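Local coordinates for RNA-binding protein (Porphyromonas gingivalis W83, PDB 7JLY) that probably binds RNA through a single RNA recognition motif and carries a calcium ion in the crystal, at residues L23-I35 against F46-A60. Sequence-based numbering, arbitrary orientation. Where two conformers were deposited one is given.
Sequences LQQYGAVTSARVI and FGFVEMEDENDARRA. With CA (calcium ion), chain C.
Strands 29-35 and 46-51 run antiparallel, the N-to-C directions of their axes 169° apart and the axes 4.6 Å at closest approach, as the edge pair of the RNA recognition motif sheet. R33 and F48 form a hydrogen-bonded pair, each N donating to the other's O. A one-residue register shift, with T30 and S31 both facing E50, marks a classic beta bulge; T30 N donates to E50 O and E50 N to S31 O. On the face with R33, F48 and E50, the planes of the R33 guanidinium and the F48 ring are only 11° apart, with R33 NH2 3.7 Å from F48 CD2, and a water joins NH2 to E50 OE2. I35 CG1 sits over one face of the F46 ring, 4.0 Å from the centroid; F46 and F48 both also meet Y6, an aromatic surface consistent with the RNA-binding face of this fold. The other face is apolar: V29 CG1 meets V49 CG1 at 3.7 Å, and helix 16-23 covers V49 through L19. M51 is bent at chi3 (73°), which brings its CE to 3.6 Å from G27 N and equally near L23 O. Helix 54-64 packs against Y26, whose OH bonds E63. In the modelled conformer D53, at the N-cap of that helix, accepts from D56 N, while A60 CA lies over the face of the Y26 ring, 4.1 Å from its centroid.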
ATOM      1  N   LEU A  23       1.344   4.787  -5.153  1.00 18.42           N
ATOM      2  CA  LEU A  23      -0.095   4.757  -5.409  1.00 18.34           C
ATOM      3  C   LEU A  23      -0.632   6.102  -5.903  1.00 18.89           C
ATOM      4  O   LEU A  23      -1.615   6.137  -6.645  1.00 19.07           O
ATOM      5  CB  LEU A  23      -0.856   4.311  -4.146  1.00 15.03           C
ATOM      6  CG  LEU A  23      -0.974   2.787  -3.932  1.00 15.95           C
ATOM      7  CD1 LEU A  23      -1.693   2.147  -5.095  1.00 16.43           C
ATOM      8  CD2 LEU A  23       0.384   2.103  -3.712  1.00 17.53           C
ATOM      9  N   GLN A  24       0.012   7.205  -5.534  1.00 16.13           N
ATOM     10  CA  GLN A  24      -0.542   8.510  -5.903  1.00 17.49           C
ATOM     11  C   GLN A  24      -0.407   8.760  -7.411  1.00 20.16           C
ATOM     12  O   GLN A  24      -1.009   9.690  -7.953  1.00 17.75           O
ATOM     13  CB  GLN A  24       0.126   9.641  -5.111  1.00 19.55           C
ATOM     14  CG  GLN A  24       1.487  10.042  -5.624  1.00 23.62           C
ATOM     15  CD  GLN A  24       2.142  11.123  -4.770  1.00 26.96           C
ATOM     16  OE1 GLN A  24       1.527  11.662  -3.851  1.00 26.10           O
ATOM     17  NE2 GLN A  24       3.394  11.441  -5.081  1.00 27.15           N
ATOM     18  N   GLN A  25       0.376   7.923  -8.084  1.00 17.73           N
ATOM     19  CA  GLN A  25       0.474   7.966  -9.539  1.00 18.83           C
ATOM     20  C   GLN A  25      -0.861   7.694 -10.231  1.00 19.47           C
ATOM     21  O   GLN A  25      -1.049   8.118 -11.369  1.00 18.22           O
ATOM     22  CB  GLN A  25       1.502   6.946 -10.038  1.00 16.83           C
ATOM     23  CG  GLN A  25       2.953   7.221  -9.607  1.00 14.62           C
ATOM     24  CD  GLN A  25       3.902   6.127 -10.080  1.00 19.33           C
ATOM     25  OE1 GLN A  25       4.814   6.379 -10.863  1.00 20.57           O
ATOM     26  NE2 GLN A  25       3.679   4.903  -9.614  1.00 20.87           N
ATOM     27  N   TYR A  26      -1.769   6.989  -9.547  1.00 16.21           N
ATOM     28  CA  TYR A  26      -3.029   6.533 -10.143  1.00 16.30           C
ATOM     29  C   TYR A  26      -4.236   7.353  -9.715  1.00 17.73           C
ATOM     30  O   TYR A  26      -5.292   7.211 -10.304  1.00 19.27           O
ATOM     31  CB  TYR A  26      -3.264   5.048  -9.806  1.00 15.73           C
ATOM     32  CG  TYR A  26      -2.067   4.244 -10.244  1.00 16.47           C
ATOM     33  CD1 TYR A  26      -1.875   3.934 -11.590  1.00 17.33           C
ATOM     34  CD2 TYR A  26      -1.090   3.874  -9.337  1.00 20.19           C
ATOM     35  CE1 TYR A  26      -0.759   3.237 -12.001  1.00 18.23           C
ATOM     36  CE2 TYR A  26       0.035   3.178  -9.739  1.00 19.52           C
ATOM     37  CZ  TYR A  26       0.194   2.864 -11.072  1.00 17.68           C
ATOM     38  OH  TYR A  26       1.326   2.177 -11.472  1.00 16.34           O
ATOM     39  N   GLY A  27      -4.075   8.209  -8.705  1.00 18.84           N
ATOM     40  CA  GLY A  27      -5.183   8.994  -8.178  1.00 19.54           C
ATOM     41  C   GLY A  27      -4.872   9.527  -6.798  1.00 18.86           C
ATOM     42  O   GLY A  27      -3.792   9.263  -6.269  1.00 17.35           O
ATOM     43  N   ALA A  28      -5.809  10.276  -6.209  1.00 17.44           N
ATOM     44  CA  ALA A  28      -5.574  10.882  -4.891  1.00 21.97           C
ATOM     45  C   ALA A  28      -5.439   9.832  -3.795  1.00 19.04           C
ATOM     46  O   ALA A  28      -6.237   8.912  -3.721  1.00 19.57           O
ATOM     47  CB  ALA A  28      -6.703  11.852  -4.529  1.00 17.44           C
ATOM     48  N   VAL A  29      -4.435  10.000  -2.940  1.00 17.93           N
ATOM     49  CA  VAL A  29      -4.215   9.139  -1.782  1.00 16.88           C
ATOM     50  C   VAL A  29      -4.514   9.940  -0.529  1.00 17.10           C
ATOM     51  O   VAL A  29      -4.059  11.081  -0.409  1.00 18.04           O
ATOM     52  CB  VAL A  29      -2.756   8.632  -1.731  1.00 17.35           C
ATOM     53  CG1 VAL A  29      -2.450   7.983  -0.388  1.00 16.44           C
ATOM     54  CG2 VAL A  29      -2.466   7.681  -2.903  1.00 19.16           C
ATOM     55  N   THR A  30      -5.285   9.374   0.401  1.00 17.21           N
ATOM     56  CA  THR A  30      -5.642  10.120   1.607  1.00 20.34           C
ATOM     57  C   THR A  30      -4.974   9.590   2.865  1.00 22.37           C
ATOM     58  O   THR A  30      -4.973  10.249   3.898  1.00 21.38           O
ATOM     59  CB  THR A  30      -7.155  10.117   1.848  1.00 20.30           C
ATOM     60  OG1 THR A  30      -7.626   8.764   1.933  1.00 22.82           O
ATOM     61  CG2 THR A  30      -7.851  10.812   0.718  1.00 23.26           C
ATOM     62  N   SER A  31      -4.418   8.388   2.779  1.00 20.20           N
ATOM     63  CA  SER A  31      -3.821   7.755   3.938  1.00 21.79           C
ATOM     64  C   SER A  31      -2.793   6.726   3.501  1.00 20.33           C
ATOM     65  O   SER A  31      -2.994   6.030   2.511  1.00 17.92           O
ATOM     66  CB  SER A  31      -4.911   7.092   4.795  1.00 23.06           C
ATOM     67  OG  SER A  31      -4.349   6.485   5.938  1.00 36.23           O
ATOM     68  N   ALA A  32      -1.694   6.631   4.243  1.00 20.45           N
ATOM     69  CA  ALA A  32      -0.709   5.588   3.997  1.00 18.61           C
ATOM     70  C   ALA A  32      -0.095   5.182   5.331  1.00 23.88           C
ATOM     71  O   ALA A  32       0.332   6.035   6.120  1.00 21.02           O
ATOM     72  CB  ALA A  32       0.368   6.062   3.017  1.00 20.52           C
ATOM     73  N   ARG A  33      -0.088   3.880   5.599  1.00 20.74           N
ATOM     74  CA  ARG A  33       0.384   3.371   6.881  1.00 20.59           C
ATOM     75  C   ARG A  33       1.214   2.121   6.645  1.00 21.61           C
ATOM     76  O   ARG A  33       0.775   1.227   5.932  1.00 23.41           O
ATOM     77  CB  ARG A  33      -0.791   3.035   7.810  1.00 23.74           C
ATOM     78  CG  ARG A  33      -1.799   4.151   8.011  1.00 36.64           C
ATOM     79  CD  ARG A  33      -2.890   3.744   8.995  1.00 47.02           C
ATOM     80  NE  ARG A  33      -3.891   2.852   8.410  1.00 48.52           N
ATOM     81  CZ  ARG A  33      -4.301   1.711   8.964  1.00 50.05           C
ATOM     82  NH1 ARG A  33      -3.791   1.305  10.123  1.00 48.83           N
ATOM     83  NH2 ARG A  33      -5.223   0.970   8.358  1.00 43.63           N
ATOM     84  N   VAL A  34       2.414   2.068   7.220  1.00 19.02           N
ATOM     85  CA  VAL A  34       3.164   0.817   7.277  1.00 19.00           C
ATOM     86  C   VAL A  34       2.983   0.249   8.667  1.00 19.74           C
ATOM     87  O   VAL A  34       3.171   0.959   9.657  1.00 21.93           O
ATOM     88  CB  VAL A  34       4.660   1.006   6.986  1.00 21.87           C
ATOM     89  CG1 VAL A  34       5.426  -0.279   7.316  1.00 19.85           C
ATOM     90  CG2 VAL A  34       4.889   1.413   5.517  1.00 19.38           C
ATOM     91  N   ILE A  35       2.574  -1.011   8.755  1.00 16.70           N
ATOM     92  CA  ILE A  35       2.345  -1.636  10.058  1.00 17.25           C
ATOM     93  C   ILE A  35       3.687  -2.047  10.631  1.00 21.00           C
ATOM     94  O   ILE A  35       4.507  -2.637   9.926  1.00 20.97           O
ATOM     95  CB  ILE A  35       1.427  -2.866   9.964  1.00 19.65           C
ATOM     96  CG1 ILE A  35       0.102  -2.503   9.288  1.00 19.92           C
ATOM     97  CG2 ILE A  35       1.195  -3.469  11.353  1.00 19.83           C
ATOM     98  CD1 ILE A  35      -0.616  -1.335   9.944  1.00 20.37           C
ATOM     99  N   PHE A  46       4.220  -4.896   5.522  1.00 18.45           N
ATOM    100  CA  PHE A  46       2.939  -4.638   4.891  1.00 17.38           C
ATOM    101  C   PHE A  46       2.284  -3.374   5.433  1.00 19.62           C
ATOM    102  O   PHE A  46       2.688  -2.828   6.461  1.00 17.76           O
ATOM    103  CB  PHE A  46       2.004  -5.836   5.058  1.00 17.09           C
ATOM    104  CG  PHE A  46       1.378  -5.960   6.429  1.00 20.61           C
ATOM    105  CD1 PHE A  46       2.102  -6.446   7.496  1.00 18.78           C
ATOM    106  CD2 PHE A  46       0.039  -5.647   6.622  1.00 19.65           C
ATOM    107  CE1 PHE A  46       1.514  -6.589   8.757  1.00 18.98           C
ATOM    108  CE2 PHE A  46      -0.559  -5.781   7.875  1.00 19.28           C
ATOM    109  CZ  PHE A  46       0.183  -6.262   8.944  1.00 21.26           C
ATOM    110  N   GLY A  47       1.276  -2.898   4.721  1.00 18.65           N
ATOM    111  CA  GLY A  47       0.601  -1.693   5.138  1.00 20.30           C
ATOM    112  C   GLY A  47      -0.657  -1.462   4.339  1.00 21.23           C
ATOM    113  O   GLY A  47      -1.081  -2.322   3.559  1.00 17.37           O
ATOM    114  N   PHE A  48      -1.248  -0.289   4.539  1.00 19.87           N
ATOM    115  CA  PHE A  48      -2.494   0.067   3.878  1.00 20.25           C
ATOM    116  C   PHE A  48      -2.439   1.453   3.267  1.00 20.04           C
ATOM    117  O   PHE A  48      -1.966   2.400   3.893  1.00 18.36           O
ATOM    118  CB  PHE A  48      -3.663  -0.005   4.867  1.00 22.70           C
ATOM    119  CG  PHE A  48      -3.869  -1.368   5.455  1.00 20.05           C
ATOM    120  CD1 PHE A  48      -4.641  -2.310   4.796  1.00 22.17           C
ATOM    121  CD2 PHE A  48      -3.286  -1.707   6.665  1.00 24.65           C
ATOM    122  CE1 PHE A  48      -4.831  -3.577   5.333  1.00 21.28           C
ATOM    123  CE2 PHE A  48      -3.471  -2.973   7.209  1.00 26.13           C
ATOM    124  CZ  PHE A  48      -4.248  -3.907   6.542  1.00 24.73           C
ATOM    125  N   VAL A  49      -2.942   1.566   2.042  1.00 20.38           N
ATOM    126  CA  VAL A  49      -3.099   2.864   1.401  1.00 17.56           C
ATOM    127  C   VAL A  49      -4.575   3.101   1.078  1.00 18.52           C
ATOM    128  O   VAL A  49      -5.226   2.237   0.501  1.00 18.97           O
ATOM    129  CB  VAL A  49      -2.279   2.975   0.098  1.00 16.96           C
ATOM    130  CG1 VAL A  49      -2.520   4.331  -0.533  1.00 17.65           C
ATOM    131  CG2 VAL A  49      -0.775   2.754   0.369  1.00 18.61           C
ATOM    132  N   GLU A  50      -5.104   4.260   1.458  1.00 19.91           N
ATOM    133  CA  GLU A  50      -6.467   4.606   1.092  1.00 19.41           C
ATOM    134  C   GLU A  50      -6.440   5.589  -0.061  1.00 18.26           C
ATOM    135  O   GLU A  50      -5.666   6.552  -0.051  1.00 18.86           O
ATOM    136  CB  GLU A  50      -7.228   5.200   2.279  1.00 22.44           C
ATOM    137  CG  GLU A  50      -7.715   4.149   3.258  1.00 29.77           C
ATOM    138  CD  GLU A  50      -8.563   4.738   4.368  1.00 34.49           C
ATOM    139  OE1 GLU A  50      -9.484   5.526   4.062  1.00 39.79           O
ATOM    140  OE2 GLU A  50      -8.307   4.421   5.546  1.00 39.83           O
ATOM    141  N   MET A  51      -7.276   5.333  -1.060  1.00 16.99           N
ATOM    142  CA  MET A  51      -7.416   6.227  -2.198  1.00 17.77           C
ATOM    143  C   MET A  51      -8.857   6.717  -2.236  1.00 20.38           C
ATOM    144  O   MET A  51      -9.777   5.970  -1.915  1.00 19.99           O
ATOM    145  CB  MET A  51      -7.035   5.526  -3.504  1.00 17.99           C
ATOM    146  CG  MET A  51      -5.550   5.178  -3.592  1.00 17.89           C
ATOM    147  SD  MET A  51      -5.118   4.433  -5.164  1.00 19.44           S
ATOM    148  CE  MET A  51      -5.203   5.868  -6.237  1.00 21.21           C
ATOM    149  N   GLU A  52      -9.054   7.977  -2.599  1.00 19.29           N
ATOM    150  CA  GLU A  52     -10.389   8.562  -2.485  1.00 20.38           C
ATOM    151  C   GLU A  52     -11.364   8.001  -3.528  1.00 22.63           C
ATOM    152  O   GLU A  52     -12.556   7.879  -3.268  1.00 21.40           O
ATOM    153  CB  GLU A  52     -10.319  10.088  -2.592  1.00 22.13           C
ATOM    154  CG  GLU A  52     -11.674  10.798  -2.345  1.00 23.68           C
ATOM    155  CD  GLU A  52     -12.300  10.481  -0.971  1.00 29.79           C
ATOM    156  OE1 GLU A  52     -11.556  10.405   0.040  1.00 26.67           O
ATOM    157  OE2 GLU A  52     -13.546  10.307  -0.905  1.00 28.65           O
ATOM    158  N   ASP A  53     -10.835   7.646  -4.699  0.60 21.53           N
ATOM    159  CA  ASP A  53     -11.647   7.181  -5.821  0.60 23.19           C
ATOM    160  C   ASP A  53     -11.484   5.679  -6.030  0.60 22.77           C
ATOM    161  O   ASP A  53     -10.391   5.218  -6.359  0.60 22.04           O
ATOM    162  CB  ASP A  53     -11.262   7.938  -7.102  0.60 24.41           C
ATOM    163  CG  ASP A  53     -12.179   7.622  -8.273  0.60 25.86           C
ATOM    164  OD1 ASP A  53     -13.256   8.250  -8.365  0.60 26.78           O
ATOM    165  OD2 ASP A  53     -11.818   6.765  -9.109  0.60 26.38           O
ATOM    166  N   GLU A  54     -12.567   4.927  -5.842  1.00 22.59           N
ATOM    167  CA  GLU A  54     -12.547   3.479  -6.024  1.00 22.31           C
ATOM    168  C   GLU A  54     -12.041   3.052  -7.387  1.00 25.28           C
ATOM    169  O   GLU A  54     -11.375   2.023  -7.520  1.00 22.43           O
ATOM    170  CB  GLU A  54     -13.952   2.904  -5.838  1.00 26.80           C
ATOM    171  CG  GLU A  54     -14.175   2.240  -4.515  1.00 37.95           C
ATOM    172  CD  GLU A  54     -15.401   1.342  -4.525  1.00 48.29           C
ATOM    173  OE1 GLU A  54     -16.031   1.201  -5.602  1.00 46.99           O
ATOM    174  OE2 GLU A  54     -15.725   0.772  -3.457  1.00 52.67           O
ATOM    175  N   ASN A  55     -12.371   3.836  -8.408  1.00 21.77           N
ATOM    176  CA  ASN A  55     -12.004   3.458  -9.766  1.00 23.37           C
ATOM    177  C   ASN A  55     -10.493   3.551  -9.974  1.00 23.76           C
ATOM    178  O   ASN A  55      -9.882   2.650 -10.548  1.00 19.61           O
ATOM    179  CB  ASN A  55     -12.743   4.330 -10.772  1.00 28.76           C
ATOM    180  CG  ASN A  55     -12.553   3.858 -12.193  1.00 41.97           C
ATOM    181  OD1 ASN A  55     -11.536   4.151 -12.823  1.00 46.10           O
ATOM    182  ND2 ASN A  55     -13.535   3.119 -12.710  1.00 43.77           N
ATOM    183  N   ASP A  56      -9.884   4.628  -9.478  1.00 21.51           N
ATOM    184  CA  ASP A  56      -8.433   4.756  -9.533  1.00 21.59           C
ATOM    185  C   ASP A  56      -7.720   3.661  -8.724  1.00 20.81           C
ATOM    186  O   ASP A  56      -6.662   3.174  -9.133  1.00 18.79           O
ATOM    187  CB  ASP A  56      -8.005   6.152  -9.056  1.00 21.93           C
ATOM    188  CG  ASP A  56      -8.346   7.241 -10.072  1.00 25.69           C
ATOM    189  OD1 ASP A  56      -8.447   6.934 -11.278  1.00 25.17           O
ATOM    190  OD2 ASP A  56      -8.522   8.408  -9.666  1.00 31.45           O
ATOM    191  N   ALA A  57      -8.294   3.280  -7.580  1.00 17.66           N
ATOM    192  CA  ALA A  57      -7.727   2.225  -6.744  1.00 17.84           C
ATOM    193  C   ALA A  57      -7.722   0.886  -7.482  1.00 18.89           C
ATOM    194  O   ALA A  57      -6.712   0.174  -7.494  1.00 18.38           O
ATOM    195  CB  ALA A  57      -8.501   2.110  -5.436  1.00 17.85           C
ATOM    196  N   ARG A  58      -8.852   0.541  -8.095  1.00 18.27           N
ATOM    197  CA  ARG A  58      -8.936  -0.696  -8.876  1.00 19.62           C
ATOM    198  C   ARG A  58      -7.946  -0.671 -10.032  1.00 18.50           C
ATOM    199  O   ARG A  58      -7.349  -1.697 -10.367  1.00 19.61           O
ATOM    200  CB  ARG A  58     -10.358  -0.911  -9.395  1.00 19.97           C
ATOM    201  CG  ARG A  58     -11.358  -1.130  -8.265  1.00 30.46           C
ATOM    202  CD  ARG A  58     -12.699  -1.681  -8.744  1.00 39.74           C
ATOM    203  NE  ARG A  58     -13.604  -1.932  -7.621  1.00 40.03           N
ATOM    204  CZ  ARG A  58     -14.515  -1.062  -7.185  1.00 46.29           C
ATOM    205  NH1 ARG A  58     -14.651   0.118  -7.784  1.00 47.37           N
ATOM    206  NH2 ARG A  58     -15.296  -1.370  -6.153  1.00 52.42           N
ATOM    207  N   ARG A  59      -7.766   0.500 -10.637  1.00 17.55           N
ATOM    208  CA  ARG A  59      -6.789   0.649 -11.714  1.00 17.19           C
ATOM    209  C   ARG A  59      -5.374   0.414 -11.184  1.00 18.74           C
ATOM    210  O   ARG A  59      -4.562  -0.257 -11.826  1.00 17.13           O
ATOM    211  CB  ARG A  59      -6.895   2.038 -12.346  1.00 19.35           C
ATOM    212  CG  ARG A  59      -5.695   2.421 -13.185  1.00 20.01           C
ATOM    213  CD  ARG A  59      -5.790   3.877 -13.620  1.00 20.39           C
ATOM    214  NE  ARG A  59      -6.897   4.074 -14.554  1.00 22.38           N
ATOM    215  CZ  ARG A  59      -6.781   3.877 -15.864  1.00 23.62           C
ATOM    216  NH1 ARG A  59      -5.614   3.482 -16.368  1.00 24.18           N
ATOM    217  NH2 ARG A  59      -7.818   4.077 -16.666  1.00 23.63           N
ATOM    218  N   ALA A  60      -5.077   0.963 -10.006  1.00 14.41           N
ATOM    219  CA  ALA A  60      -3.737   0.799  -9.436  1.00 16.96           C
ATOM    220  C   ALA A  60      -3.464  -0.674  -9.158  1.00 17.44           C
ATOM    221  O   ALA A  60      -2.391  -1.184  -9.464  1.00 16.85           O
ATOM    222  CB  ALA A  60      -3.575   1.623  -8.163  1.00 16.60           C
TER
HETATM  223 CA    CA C 102     -16.162  -0.790  -1.352  1.00 34.60          CA
HETATM  224  O   HOH W   1      -8.065   8.177  -5.721  1.00 17.90           O
HETATM  225  O   HOH W   2      -8.432  10.260  -7.507  1.00 27.41           O
HETATM  226  O   HOH W   3     -10.217   8.301   1.171  1.00 25.92           O
HETATM  227  O   HOH W   4      -3.912   3.898   5.396  1.00 22.97           O
HETATM  228  O   HOH W   5      -6.267   2.279   5.701  1.00 28.24           O
HETATM  229  O   HOH W   6     -15.525  -2.492  -3.101  1.00 34.43           O
HETATM  230  O   HOH W   7     -13.997  -1.567  -0.561  1.00 33.14           O
HETATM  231  O   HOH W   8     -17.698  -0.046  -2.834  1.00 36.01           O